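Local coordinates for protein teicoplanin pseudoaglycone deacetylases Orf2 (Actinoplanes teichomyceticus, PDB 3DFF) that probably removes the acetyl group from the teicoplanin pseudoaglycone as a zinc-dependent deacetylase of the PIG-L family, a step in making the lipoglycopeptide antibiotic, at residues G203-A209 with T264-S270; D148-V152 with V180-L184; A209-V214 with G259-T264; I140-D145 with A174-V180. All coordinates share one frame; numbering follows the deposited sequence.

Interaction 1 of 4, residues G203-A209 with T264-S270; sequences GFRLGSA and TWPVVRS
Phe204 and Arg269 meet by a cation-pi contact where the outermost strand, 204-211, pairs antiparallel with strand 263-269 at one edge of the mixed sheet. Arg269 folds back through its bent chain (chi2 -68°, chi3 -66°), bringing NH1 over the ring face, 3.3 Å from Phe204 CZ. The two planes stand nearly perpendicular, 86° apart, while one guanidinium face covers Gly203 O. On the face of the sheet that carries Arg205 and Val268, Val268 CG2 sits centrally over the Arg205 guanidinium, 3.8 Å from its CZ. At the other end Leu206 CD1 rests over the five-membered ring of Trp265, 4.2 Å from its centroid, and Ala209 CB approaches Trp265 NE1 at 3.4 Å. Behind these groups the backbones exchange nearly straight bonds, Arg205 N to Val268 O and Val268 N to Arg205 O, both 2.9 Å. Gly207 N continues the pairing to Pro266 O. Farther out, His176 of helix 162-178 meets the Phe204 ring edge-to-face, and the Trp265 indole lies beside Glu186, seen to bind zinc in a structure of this protein, though no zinc is bound there in this chain. A water accepts from Arg205 NE and donates to Arg269 O.

Interaction 2 of 4, residues D148-V152 with V180-L184; sequences DPTLV and VPVRL
With CG1 anti to the backbone N (chi1 176°), Val180 extends that methyl to Val152 CG2, 3.7 Å away, and the two valine side chains cross at about a right angle. The same Val180 CG1 meets the Pro149 ring at CG, so one methyl group fills the angle between the proline and Val152. Leu151 likewise sets CG opposite its backbone N (chi1 -179°). Although its CB leaves the strand away from the 180-184 segment, the branch at CG brings Leu151 CD1 back to 3.7 Å from Pro181 O and lets it pass obliquely over Arg183 CG. Pro181 in turn lays its ring edge atoms CG and CD against Thr150 O.

The segments lead from loops into the starts of two adjacent parallel strands, 151-155 and 182-185, joined through helix 162-178 in a beta-alpha-beta crossover of the Rossmann-like PIG-L fold. Val152 is gripped at both its backbone polar atoms: its N donates to Pro181 O at 3.0 Å, and its O accepts from Arg183 N at 2.9 Å. Val182 CA also closes on Val152 O, a CA-H...O contact of 3.1 Å. Val152 and Val182 point to one face of the sheet, where Val152 CG1 and Val182 CG2 stand 4.1 Å apart and Thr175 of the crossover helix covers both residues. On the far flank of strand 151-155, Thr150 and Leu151 bond to strand 9-14 through Arg9 and Leu11. Arg183 NH2 reaches the next strand in the other direction, donating to Thr264 OG1.

Interaction 3 of 4, residues A209-V214 with G259-T264; sequences ADVSSV and GYGETT
The far end of the antiparallel strand pair at the sheet edge, where strands 204-211 and 263-269 give way to loops, holds Asp210 against Thr264 and Ser212 against Glu262. Asp210 and Thr264 form a hydrogen-bonded pair, Asp210 N to Thr264 O at 2.8 Å and Thr264 N to Asp210 O at 3.0 Å. Beyond it Ser212 grips Glu262 by two bonds. Its N donates to Glu262 O from above the carbonyl plane, 40° out of it, and Ser212 OG, in place of a backbone carbonyl, accepts from Glu262 N at 2.8 Å. That oxygen gets there because chi1 of 73° sets it between the backbone N and the carbonyl carbon. A water links Ser212 OG to Glu262 OE2. The glutamate carboxylate also pairs with Lys222 and accepts from Ala26 N and Gly27 N of helix 19-33, partners that probably balance the charge of this buried residue. Val211 and Thr263 share a face, with Val211 CG2 3.5 Å from Thr263 OG1; nearby lie Glu186 and His250, seen to bind zinc in a structure of this protein, though none is bound there in this chain. At the loop end Lys222 bonds Tyr260 OH, and Phe223 meets the Tyr260 ring edge-to-face. Val214 runs side by side with that tyrosine, placing CG2 in the plane of the ring at its edge, 3.9 Å from Tyr260 CD2.

Interaction 4 of 4, residues I140-D145 with A174-V180; sequences IRSIID and ATHEKNV
Lys178 NZ is held by the carboxylate of Asp145 in a salt bridge: 3.0 Å to Asp145 OD1, on its syn lone pair, with a weaker bond to Asp145 OD2. The lysine gets there by bending at chi2 (-74°) and then running straight, and its chain crosses the aspartate at about a right angle. On the way Lys178 CE passes 3.9 Å from Arg141 CG. Arg141 makes the second charged pair, and it is differently built. Glu177 OE1 lies 3.1 Å from Arg141 NH1, yet over the face of the guanidinium; the two planes are nearly parallel, 13° apart, and the groups attract by charge without any N-H aimed at the oxygen. Arg141 NH2 has a second carboxylate, that of Asp138 one turn earlier in its own helix. Beneath these pairs lies the apolar seam. Ala174 CB fits between Ile140 CG2, at 3.7 Å, and Arg141 CG, at 3.8 Å. Ile144 slides past Lys178 and Val180 in the opposite direction, its CG2 touching Lys178 CG. Asn179, with positive phi, ends helix 162-178 in a Schellman motif, after which Val180 packs back on Ile144 through CG2. The short helical segments cross at -48° with axes 9.7 Å apart, and Ile140 also reaches Ile13 and Tyr41: two neighbouring helices packed on the parallel part of the mixed sheet, as in Rossmann-like alpha/beta folds.

Overall arrangement
Interactions 1, 2 and 3 lie in one mixed sheet, in which strand 182-185 stands between 151-155 and 263-269, and 204-211 forms one edge. Interactions 1 and 3 are consecutive parts of the same strand pair, sharing Ala209 and Thr264, with interaction 3 nested inside the loop closed by interaction 1. Interaction 2, about 13 Å from interaction 1 between centres, connects to it through Trp265 O and Leu184 N. Interaction 4 packs helices beside interaction 2, centres about 9 Å apart, and their segments alternate along the chain. Interactions 3 and 4 do not touch. Thus the antiparallel edge pair extends the parallel alpha/beta core.

Interaction 1 of 4, residues G203-A209 with T264-S270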
loop_
_atom_site.group_PDB
_atom_site.type_symbol
_atom_site.label_atom_id
_atom_site.label_comp_id
_atom_site.label_asym_id
_atom_site.label_seq_id
_atom_site.Cartn_x
_atom_site.Cartn_y
_atom_site.Cartn_z
ATOM N N GLY A 203 14.427 15.680 6.407
ATOM C CA GLY A 203 13.900 15.919 7.736
ATOM C C GLY A 203 13.319 14.734 8.475
ATOM O O GLY A 203 13.069 14.821 9.675
ATOM N N PHE A 204 13.073 13.630 7.764
ATOM C CA PHE A 204 12.546 12.402 8.374
ATOM C C PHE A 204 13.550 11.259 8.325
ATOM O O PHE A 204 14.323 11.156 7.382
ATOM C CB PHE A 204 11.291 11.923 7.630
ATOM C CG PHE A 204 10.156 12.905 7.653
ATOM C CD1 PHE A 204 9.247 12.924 8.732
ATOM C CD2 PHE A 204 9.988 13.806 6.614
ATOM C CE1 PHE A 204 8.188 13.838 8.761
ATOM C CE2 PHE A 204 8.938 14.724 6.632
ATOM C CZ PHE A 204 8.031 14.732 7.707
ATOM N N ARG A 205 13.497 10.384 9.326
ATOM C CA ARG A 205 14.309 9.163 9.310
ATOM C C ARG A 205 13.653 8.012 10.043
ATOM O O ARG A 205 12.744 8.197 10.852
ATOM C CB ARG A 205 15.703 9.428 9.868
ATOM C CG ARG A 205 15.708 9.623 11.348
ATOM C CD ARG A 205 17.140 9.643 11.869
ATOM N NE ARG A 205 17.123 9.868 13.307
ATOM C CZ ARG A 205 17.020 8.903 14.211
ATOM N NH1 ARG A 205 16.973 7.636 13.836
ATOM N NH2 ARG A 205 16.989 9.205 15.499
ATOM N N LEU A 206 14.104 6.805 9.728
ATOM C CA LEU A 206 13.563 5.622 10.370
ATOM C C LEU A 206 14.220 5.352 11.704
ATOM O O LEU A 206 15.437 5.434 11.827
ATOM C CB LEU A 206 13.773 4.389 9.492
ATOM C CG LEU A 206 13.183 4.429 8.092
ATOM C CD1 LEU A 206 13.583 3.148 7.383
ATOM C CD2 LEU A 206 11.688 4.556 8.210
ATOM N N GLY A 207 13.410 4.986 12.688
ATOM C CA GLY A 207 13.950 4.482 13.940
ATOM C C GLY A 207 14.264 3.006 13.806
ATOM O O GLY A 207 14.249 2.442 12.697
ATOM N N SER A 208 14.534 2.375 14.948
ATOM C CA SER A 208 14.794 0.941 14.991
ATOM C C SER A 208 13.570 0.117 14.589
ATOM O O SER A 208 12.435 0.431 14.971
ATOM C CB SER A 208 15.273 0.528 16.387
ATOM O OG SER A 208 16.386 1.316 16.778
ATOM N N ALA A 209 13.817 -0.933 13.818
ATOM C CA ALA A 209 12.772 -1.849 13.381
ATOM C C ALA A 209 12.096 -2.549 14.563
ATOM O O ALA A 209 12.734 -2.827 15.593
ATOM C CB ALA A 209 13.361 -2.870 12.425
ATOM N N THR A 264 8.019 -3.303 10.930
ATOM C CA THR A 264 7.643 -1.895 10.831
ATOM C C THR A 264 8.727 -0.999 11.453
ATOM O O THR A 264 9.502 -1.451 12.298
ATOM C CB THR A 264 6.275 -1.603 11.519
ATOM O OG1 THR A 264 6.353 -1.873 12.936
ATOM C CG2 THR A 264 5.144 -2.417 10.900
ATOM N N TRP A 265 8.787 0.265 11.035
ATOM C CA TRP A 265 9.747 1.204 11.593
ATOM C C TRP A 265 9.013 2.454 12.014
ATOM O O TRP A 265 8.122 2.915 11.286
ATOM C CB TRP A 265 10.772 1.637 10.559
ATOM C CG TRP A 265 11.628 0.563 10.006
ATOM C CD1 TRP A 265 12.843 0.153 10.477
ATOM C CD2 TRP A 265 11.357 -0.226 8.842
ATOM N NE1 TRP A 265 13.342 -0.850 9.678
ATOM C CE2 TRP A 265 12.449 -1.104 8.671
ATOM C CE3 TRP A 265 10.297 -0.273 7.926
ATOM C CZ2 TRP A 265 12.512 -2.027 7.620
ATOM C CZ3 TRP A 265 10.362 -1.190 6.871
ATOM C CH2 TRP A 265 11.465 -2.053 6.733
ATOM N N PRO A 266 9.393 3.044 13.161
ATOM C CA PRO A 266 8.805 4.353 13.468
ATOM C C PRO A 266 9.494 5.401 12.613
ATOM O O PRO A 266 10.665 5.231 12.266
ATOM C CB PRO A 266 9.156 4.547 14.943
ATOM C CG PRO A 266 10.460 3.786 15.110
ATOM C CD PRO A 266 10.344 2.590 14.200
ATOM N N VAL A 267 8.778 6.462 12.243
ATOM C CA VAL A 267 9.387 7.569 11.534
ATOM C C VAL A 267 9.509 8.741 12.497
ATOM O O VAL A 267 8.516 9.167 13.100
ATOM C CB VAL A 267 8.553 8.043 10.332
ATOM C CG1 VAL A 267 9.359 9.040 9.519
ATOM C CG2 VAL A 267 8.184 6.863 9.481
ATOM N N VAL A 268 10.723 9.236 12.636
ATOM C CA VAL A 268 10.994 10.335 13.553
ATOM C C VAL A 268 11.671 11.470 12.794
ATOM O O VAL A 268 12.047 11.321 11.625
ATOM C CB VAL A 268 11.833 9.843 14.754
ATOM C CG1 VAL A 268 11.112 8.708 15.488
ATOM C CG2 VAL A 268 13.234 9.407 14.278
ATOM N N ARG A 269 11.807 12.630 13.434
ATOM C CA ARG A 269 12.486 13.743 12.813
ATOM C C ARG A 269 14.002 13.584 12.918
ATOM O O ARG A 269 14.535 13.148 13.962
ATOM C CB ARG A 269 12.032 15.073 13.438
ATOM C CG ARG A 269 10.552 15.346 13.225
ATOM C CD ARG A 269 10.249 15.615 11.755
ATOM N NE ARG A 269 10.884 16.846 11.310
ATOM C CZ ARG A 269 10.869 17.328 10.069
ATOM N NH1 ARG A 269 10.248 16.684 9.088
ATOM N NH2 ARG A 269 11.478 18.466 9.799
ATOM N N SER A 270 14.680 13.932 11.833
ATOM C CA SER A 270 16.133 13.889 11.785
ATOM C C SER A 270 16.716 14.905 12.760
ATOM O O SER A 270 16.060 15.904 13.078
ATOM C CB SER A 270 16.614 14.222 10.376
ATOM O OG SER A 270 16.159 13.240 9.460
HETATM O O HOH W 1 16.585 14.014 6.888
HETATM O O HOH W 2 16.731 11.917 15.042
#

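Interaction 2 of 4, residues D148-V152 with V180-L184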
loop_
_atom_site.group_PDB
_atom_site.type_symbol
_atom_site.label_atom_id
_atom_site.label_comp_id
_atom_site.label_asym_id
_atom_site.label_seq_id
_atom_site.Cartn_x
_atom_site.Cartn_y
_atom_site.Cartn_z
ATOM N N ASP A 148 -9.296 11.116 13.898
ATOM C CA ASP A 148 -8.472 11.397 15.082
ATOM C C ASP A 148 -7.628 10.205 15.503
ATOM O O ASP A 148 -7.761 9.715 16.612
ATOM C CB ASP A 148 -9.337 11.894 16.255
ATOM C CG ASP A 148 -8.505 12.514 17.385
ATOM O OD1 ASP A 148 -7.359 12.955 17.144
ATOM O OD2 ASP A 148 -9.016 12.568 18.525
ATOM N N PRO A 149 -6.722 9.741 14.624
ATOM C CA PRO A 149 -5.995 8.525 14.974
ATOM C C PRO A 149 -4.969 8.783 16.088
ATOM O O PRO A 149 -4.490 9.897 16.232
ATOM C CB PRO A 149 -5.243 8.207 13.681
ATOM C CG PRO A 149 -4.972 9.565 13.101
ATOM C CD PRO A 149 -6.269 10.298 13.334
ATOM N N THR A 150 -4.655 7.752 16.866
ATOM C CA THR A 150 -3.539 7.822 17.798
ATOM C C THR A 150 -2.255 7.316 17.161
ATOM O O THR A 150 -1.158 7.631 17.633
ATOM C CB THR A 150 -3.807 7.019 19.082
ATOM O OG1 THR A 150 -4.249 5.706 18.740
ATOM C CG2 THR A 150 -4.864 7.710 19.935
ATOM N N LEU A 151 -2.408 6.556 16.069
ATOM C CA LEU A 151 -1.280 5.985 15.330
ATOM C C LEU A 151 -1.648 5.896 13.857
ATOM O O LEU A 151 -2.750 5.466 13.524
ATOM C CB LEU A 151 -0.943 4.575 15.818
ATOM C CG LEU A 151 0.244 3.857 15.132
ATOM C CD1 LEU A 151 1.515 4.652 15.276
ATOM C CD2 LEU A 151 0.457 2.442 15.642
ATOM N N VAL A 152 -0.721 6.296 12.996
ATOM C CA VAL A 152 -0.884 6.078 11.553
ATOM C C VAL A 152 0.221 5.131 11.075
ATOM O O VAL A 152 1.392 5.304 11.442
ATOM C CB VAL A 152 -0.782 7.397 10.764
ATOM C CG1 VAL A 152 -0.813 7.143 9.246
ATOM C CG2 VAL A 152 -1.908 8.349 11.142
ATOM N N VAL A 180 0.933 13.599 14.663
ATOM C CA VAL A 180 0.441 12.245 14.915
ATOM C C VAL A 180 1.588 11.245 14.686
ATOM O O VAL A 180 2.310 11.362 13.679
ATOM C CB VAL A 180 -0.759 11.898 13.967
ATOM C CG1 VAL A 180 -1.212 10.475 14.148
ATOM C CG2 VAL A 180 -1.945 12.848 14.190
ATOM N N PRO A 181 1.771 10.269 15.609
ATOM C CA PRO A 181 2.844 9.277 15.433
ATOM C C PRO A 181 2.598 8.478 14.178
ATOM O O PRO A 181 1.452 8.131 13.898
ATOM C CB PRO A 181 2.653 8.316 16.604
ATOM C CG PRO A 181 1.785 9.015 17.566
ATOM C CD PRO A 181 1.003 10.048 16.851
ATOM N N VAL A 182 3.674 8.139 13.483
ATOM C CA VAL A 182 3.567 7.379 12.240
ATOM C C VAL A 182 4.638 6.287 12.173
ATOM O O VAL A 182 5.743 6.469 12.671
ATOM C CB VAL A 182 3.629 8.320 11.014
ATOM C CG1 VAL A 182 4.983 9.001 10.883
ATOM C CG2 VAL A 182 3.232 7.582 9.728
ATOM N N ARG A 183 4.273 5.154 11.572
ATOM C CA ARG A 183 5.204 4.050 11.349
ATOM C C ARG A 183 5.068 3.651 9.891
ATOM O O ARG A 183 4.037 3.937 9.271
ATOM C CB ARG A 183 4.886 2.844 12.232
ATOM C CG ARG A 183 4.936 3.100 13.737
ATOM C CD ARG A 183 4.623 1.834 14.513
ATOM N NE ARG A 183 5.664 0.815 14.386
ATOM C CZ ARG A 183 6.783 0.785 15.112
ATOM N NH1 ARG A 183 7.025 1.729 16.018
ATOM N NH2 ARG A 183 7.677 -0.174 14.914
ATOM N N LEU A 184 6.114 3.031 9.346
ATOM C CA LEU A 184 6.042 2.485 7.989
ATOM C C LEU A 184 6.143 0.976 8.058
ATOM O O LEU A 184 6.961 0.454 8.812
ATOM C CB LEU A 184 7.185 3.012 7.138
ATOM C CG LEU A 184 7.393 4.528 7.133
ATOM C CD1 LEU A 184 8.507 4.910 6.178
ATOM C CD2 LEU A 184 6.103 5.270 6.786
#

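Interaction 3 of 4, residues A209-V214 with G259-T264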
loop_
_atom_site.group_PDB
_atom_site.type_symbol
_atom_site.label_atom_id
_atom_site.label_comp_id
_atom_site.label_asym_id
_atom_site.label_seq_id
_atom_site.Cartn_x
_atom_site.Cartn_y
_atom_site.Cartn_z
ATOM N N ALA A 209 13.817 -0.933 13.818
ATOM C CA ALA A 209 12.772 -1.849 13.381
ATOM C C ALA A 209 12.096 -2.549 14.563
ATOM O O ALA A 209 12.734 -2.827 15.593
ATOM C CB ALA A 209 13.361 -2.870 12.425
ATOM N N ASP A 210 10.802 -2.799 14.430
ATOM C CA ASP A 210 10.115 -3.762 15.265
ATOM C C ASP A 210 9.714 -4.919 14.372
ATOM O O ASP A 210 9.110 -4.704 13.312
ATOM C CB ASP A 210 8.862 -3.168 15.894
ATOM C CG ASP A 210 8.054 -4.202 16.669
ATOM O OD1 ASP A 210 8.364 -4.414 17.865
ATOM O OD2 ASP A 210 7.105 -4.797 16.101
ATOM N N VAL A 211 10.045 -6.139 14.794
ATOM C CA VAL A 211 9.553 -7.331 14.123
ATOM C C VAL A 211 8.481 -7.978 14.995
ATOM O O VAL A 211 8.770 -8.500 16.079
ATOM C CB VAL A 211 10.682 -8.338 13.792
ATOM C CG1 VAL A 211 10.102 -9.593 13.153
ATOM C CG2 VAL A 211 11.695 -7.718 12.862
ATOM N N SER A 212 7.238 -7.930 14.537
ATOM C CA SER A 212 6.127 -8.386 15.364
ATOM C C SER A 212 6.135 -9.911 15.504
ATOM O O SER A 212 6.755 -10.627 14.709
ATOM C CB SER A 212 4.787 -7.903 14.803
ATOM O OG SER A 212 4.431 -8.611 13.628
ATOM N N SER A 213 5.463 -10.387 16.542
ATOM C CA SER A 213 5.250 -11.802 16.729
ATOM C C SER A 213 3.749 -11.985 16.871
ATOM O O SER A 213 3.132 -11.455 17.800
ATOM C CB SER A 213 6.005 -12.295 17.970
ATOM O OG SER A 213 6.687 -13.503 17.680
ATOM N N VAL A 214 3.143 -12.682 15.918
ATOM C CA VAL A 214 1.698 -12.910 15.990
ATOM C C VAL A 214 1.346 -14.383 16.053
ATOM O O VAL A 214 2.091 -15.251 15.570
ATOM C CB VAL A 214 0.904 -12.242 14.845
ATOM C CG1 VAL A 214 1.153 -10.738 14.828
ATOM C CG2 VAL A 214 1.212 -12.904 13.498
ATOM N N GLY A 259 7.404 -17.025 15.424
ATOM C CA GLY A 259 6.320 -17.428 14.542
ATOM C C GLY A 259 6.246 -16.398 13.439
ATOM O O GLY A 259 7.264 -15.799 13.063
ATOM N N TYR A 260 5.043 -16.176 12.926
ATOM C CA TYR A 260 4.874 -15.188 11.869
ATOM C C TYR A 260 5.013 -13.773 12.435
ATOM O O TYR A 260 4.810 -13.539 13.634
ATOM C CB TYR A 260 3.534 -15.384 11.151
ATOM C CG TYR A 260 3.447 -14.557 9.897
ATOM C CD1 TYR A 260 4.203 -14.887 8.765
ATOM C CD2 TYR A 260 2.665 -13.405 9.869
ATOM C CE1 TYR A 260 4.153 -14.112 7.628
ATOM C CE2 TYR A 260 2.603 -12.617 8.726
ATOM C CZ TYR A 260 3.358 -12.978 7.618
ATOM O OH TYR A 260 3.326 -12.216 6.485
ATOM N N GLY A 261 5.362 -12.811 11.580
ATOM C CA GLY A 261 5.512 -11.452 12.035
ATOM C C GLY A 261 5.650 -10.491 10.867
ATOM O O GLY A 261 5.829 -10.916 9.727
ATOM N N GLU A 262 5.568 -9.203 11.177
ATOM C CA GLU A 262 5.682 -8.145 10.186
ATOM C C GLU A 262 6.629 -7.086 10.710
ATOM O O GLU A 262 6.586 -6.736 11.902
ATOM C CB GLU A 262 4.302 -7.541 9.906
ATOM C CG GLU A 262 3.372 -8.478 9.140
ATOM C CD GLU A 262 1.891 -8.137 9.254
ATOM O OE1 GLU A 262 1.123 -8.631 8.403
ATOM O OE2 GLU A 262 1.490 -7.424 10.211
ATOM N N THR A 263 7.494 -6.593 9.821
ATOM C CA THR A 263 8.469 -5.561 10.150
ATOM C C THR A 263 7.893 -4.161 9.915
ATOM O O THR A 263 7.356 -3.883 8.834
ATOM C CB THR A 263 9.754 -5.776 9.331
ATOM O OG1 THR A 263 10.304 -7.065 9.667
ATOM C CG2 THR A 263 10.797 -4.711 9.612
ATOM N N THR A 264 8.019 -3.303 10.930
ATOM C CA THR A 264 7.643 -1.895 10.831
ATOM C C THR A 264 8.727 -0.999 11.453
ATOM O O THR A 264 9.502 -1.451 12.298
ATOM C CB THR A 264 6.275 -1.603 11.519
ATOM O OG1 THR A 264 6.353 -1.873 12.936
ATOM C CG2 THR A 264 5.144 -2.417 10.900
HETATM O O HOH W 3 6.063 -4.483 13.621
HETATM O O HOH W 4 2.186 -7.241 12.885
HETATM O O HOH W 5 8.230 -12.762 14.144
HETATM O O HOH W 6 2.871 -17.568 14.337
#

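Interaction 4 of 4, residues I140-D145 with A174-V180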
loop_
_atom_site.group_PDB
_atom_site.type_symbol
_atom_site.label_atom_id
_atom_site.label_comp_id
_atom_site.label_asym_id
_atom_site.label_seq_id
_atom_site.Cartn_x
_atom_site.Cartn_y
_atom_site.Cartn_z
ATOM N N ILE A 140 -5.390 13.281 3.498
ATOM C CA ILE A 140 -4.980 12.612 4.731
ATOM C C ILE A 140 -5.188 13.518 5.939
ATOM O O ILE A 140 -5.656 13.037 6.973
ATOM C CB ILE A 140 -3.531 12.073 4.680
ATOM C CG1 ILE A 140 -3.400 11.010 3.583
ATOM C CG2 ILE A 140 -3.137 11.467 6.042
ATOM C CD1 ILE A 140 -1.935 10.660 3.263
ATOM N N ARG A 141 -4.875 14.807 5.795
ATOM C CA ARG A 141 -5.113 15.772 6.884
ATOM C C ARG A 141 -6.582 15.818 7.264
ATOM O O ARG A 141 -6.919 15.805 8.452
ATOM C CB ARG A 141 -4.603 17.154 6.500
ATOM C CG ARG A 141 -3.112 17.336 6.813
ATOM C CD ARG A 141 -2.679 18.789 6.707
ATOM N NE ARG A 141 -2.821 19.282 5.339
ATOM C CZ ARG A 141 -1.893 19.147 4.393
ATOM N NH1 ARG A 141 -0.726 18.576 4.662
ATOM N NH2 ARG A 141 -2.120 19.610 3.178
ATOM N N SER A 142 -7.452 15.808 6.258
ATOM C CA SER A 142 -8.898 15.812 6.480
ATOM C C SER A 142 -9.336 14.567 7.234
ATOM O O SER A 142 -10.106 14.657 8.187
ATOM C CB SER A 142 -9.647 15.944 5.153
ATOM O OG SER A 142 -9.321 17.180 4.550
ATOM N N ILE A 143 -8.809 13.406 6.836
ATOM C CA ILE A 143 -9.157 12.148 7.468
ATOM C C ILE A 143 -8.622 12.082 8.907
ATOM O O ILE A 143 -9.303 11.576 9.795
ATOM C CB ILE A 143 -8.689 10.940 6.613
ATOM C CG1 ILE A 143 -9.487 10.893 5.311
ATOM C CG2 ILE A 143 -8.844 9.630 7.362
ATOM C CD1 ILE A 143 -8.779 10.142 4.199
ATOM N N ILE A 144 -7.425 12.609 9.130
ATOM C CA ILE A 144 -6.880 12.708 10.485
ATOM C C ILE A 144 -7.816 13.544 11.372
ATOM O O ILE A 144 -8.086 13.163 12.501
ATOM C CB ILE A 144 -5.444 13.272 10.504
ATOM C CG1 ILE A 144 -4.449 12.228 9.989
ATOM C CG2 ILE A 144 -5.019 13.691 11.912
ATOM C CD1 ILE A 144 -3.098 12.806 9.639
ATOM N N ASP A 145 -8.315 14.663 10.854
ATOM C CA ASP A 145 -9.250 15.501 11.631
ATOM C C ASP A 145 -10.543 14.751 11.963
ATOM O O ASP A 145 -11.085 14.852 13.076
ATOM C CB ASP A 145 -9.554 16.803 10.885
ATOM C CG ASP A 145 -8.395 17.781 10.909
ATOM O OD1 ASP A 145 -7.539 17.679 11.812
ATOM O OD2 ASP A 145 -8.344 18.672 10.027
ATOM N N ALA A 174 1.532 14.993 6.266
ATOM C CA ALA A 174 0.266 15.209 6.965
ATOM C C ALA A 174 0.433 14.916 8.457
ATOM O O ALA A 174 0.054 15.740 9.281
ATOM C CB ALA A 174 -0.849 14.365 6.357
ATOM N N THR A 175 1.037 13.772 8.796
ATOM C CA THR A 175 1.234 13.384 10.206
ATOM C C THR A 175 2.182 14.336 10.926
ATOM O O THR A 175 2.029 14.583 12.132
ATOM C CB THR A 175 1.747 11.921 10.387
ATOM O OG1 THR A 175 2.990 11.746 9.682
ATOM C CG2 THR A 175 0.696 10.896 9.957
ATOM N N HIS A 176 3.154 14.877 10.202
ATOM C CA HIS A 176 4.073 15.841 10.793
ATOM C C HIS A 176 3.322 17.109 11.178
ATOM O O HIS A 176 3.432 17.584 12.322
ATOM C CB HIS A 176 5.198 16.150 9.816
ATOM C CG HIS A 176 6.221 17.092 10.353
ATOM N ND1 HIS A 176 6.880 17.998 9.553
ATOM C CD2 HIS A 176 6.697 17.275 11.608
ATOM C CE1 HIS A 176 7.730 18.693 10.292
ATOM N NE2 HIS A 176 7.639 18.270 11.539
ATOM N N GLU A 177 2.557 17.645 10.233
ATOM C CA GLU A 177 1.784 18.868 10.459
ATOM C C GLU A 177 0.780 18.688 11.581
ATOM O O GLU A 177 0.608 19.598 12.409
ATOM C CB GLU A 177 1.073 19.301 9.183
ATOM C CG GLU A 177 2.020 19.852 8.133
ATOM C CD GLU A 177 1.342 20.167 6.815
ATOM O OE1 GLU A 177 0.165 20.608 6.818
ATOM O OE2 GLU A 177 2.006 19.982 5.770
ATOM N N LYS A 178 0.124 17.529 11.604
ATOM C CA LYS A 178 -0.888 17.205 12.618
ATOM C C LYS A 178 -0.331 16.659 13.939
ATOM O O LYS A 178 -1.090 16.437 14.883
ATOM C CB LYS A 178 -1.943 16.236 12.055
ATOM C CG LYS A 178 -2.772 16.794 10.904
ATOM C CD LYS A 178 -3.790 17.815 11.388
ATOM C CE LYS A 178 -4.503 18.474 10.221
ATOM N NZ LYS A 178 -5.473 19.498 10.707
ATOM N N ASN A 179 0.979 16.424 13.992
ATOM C CA ASN A 179 1.640 15.872 15.180
ATOM C C ASN A 179 1.051 14.526 15.617
ATOM O O ASN A 179 0.700 14.333 16.783
ATOM C CB ASN A 179 1.613 16.893 16.332
ATOM C CG ASN A 179 2.833 16.805 17.229
ATOM O OD1 ASN A 179 3.719 15.964 17.029
ATOM N ND2 ASN A 179 2.880 17.674 18.242
ATOM N N VAL A 180 0.933 13.599 14.663
ATOM C CA VAL A 180 0.441 12.245 14.915
ATOM C C VAL A 180 1.588 11.245 14.686
ATOM O O VAL A 180 2.310 11.362 13.679
ATOM C CB VAL A 180 -0.759 11.898 13.967
ATOM C CG1 VAL A 180 -1.212 10.475 14.148
ATOM C CG2 VAL A 180 -1.945 12.848 14.190
#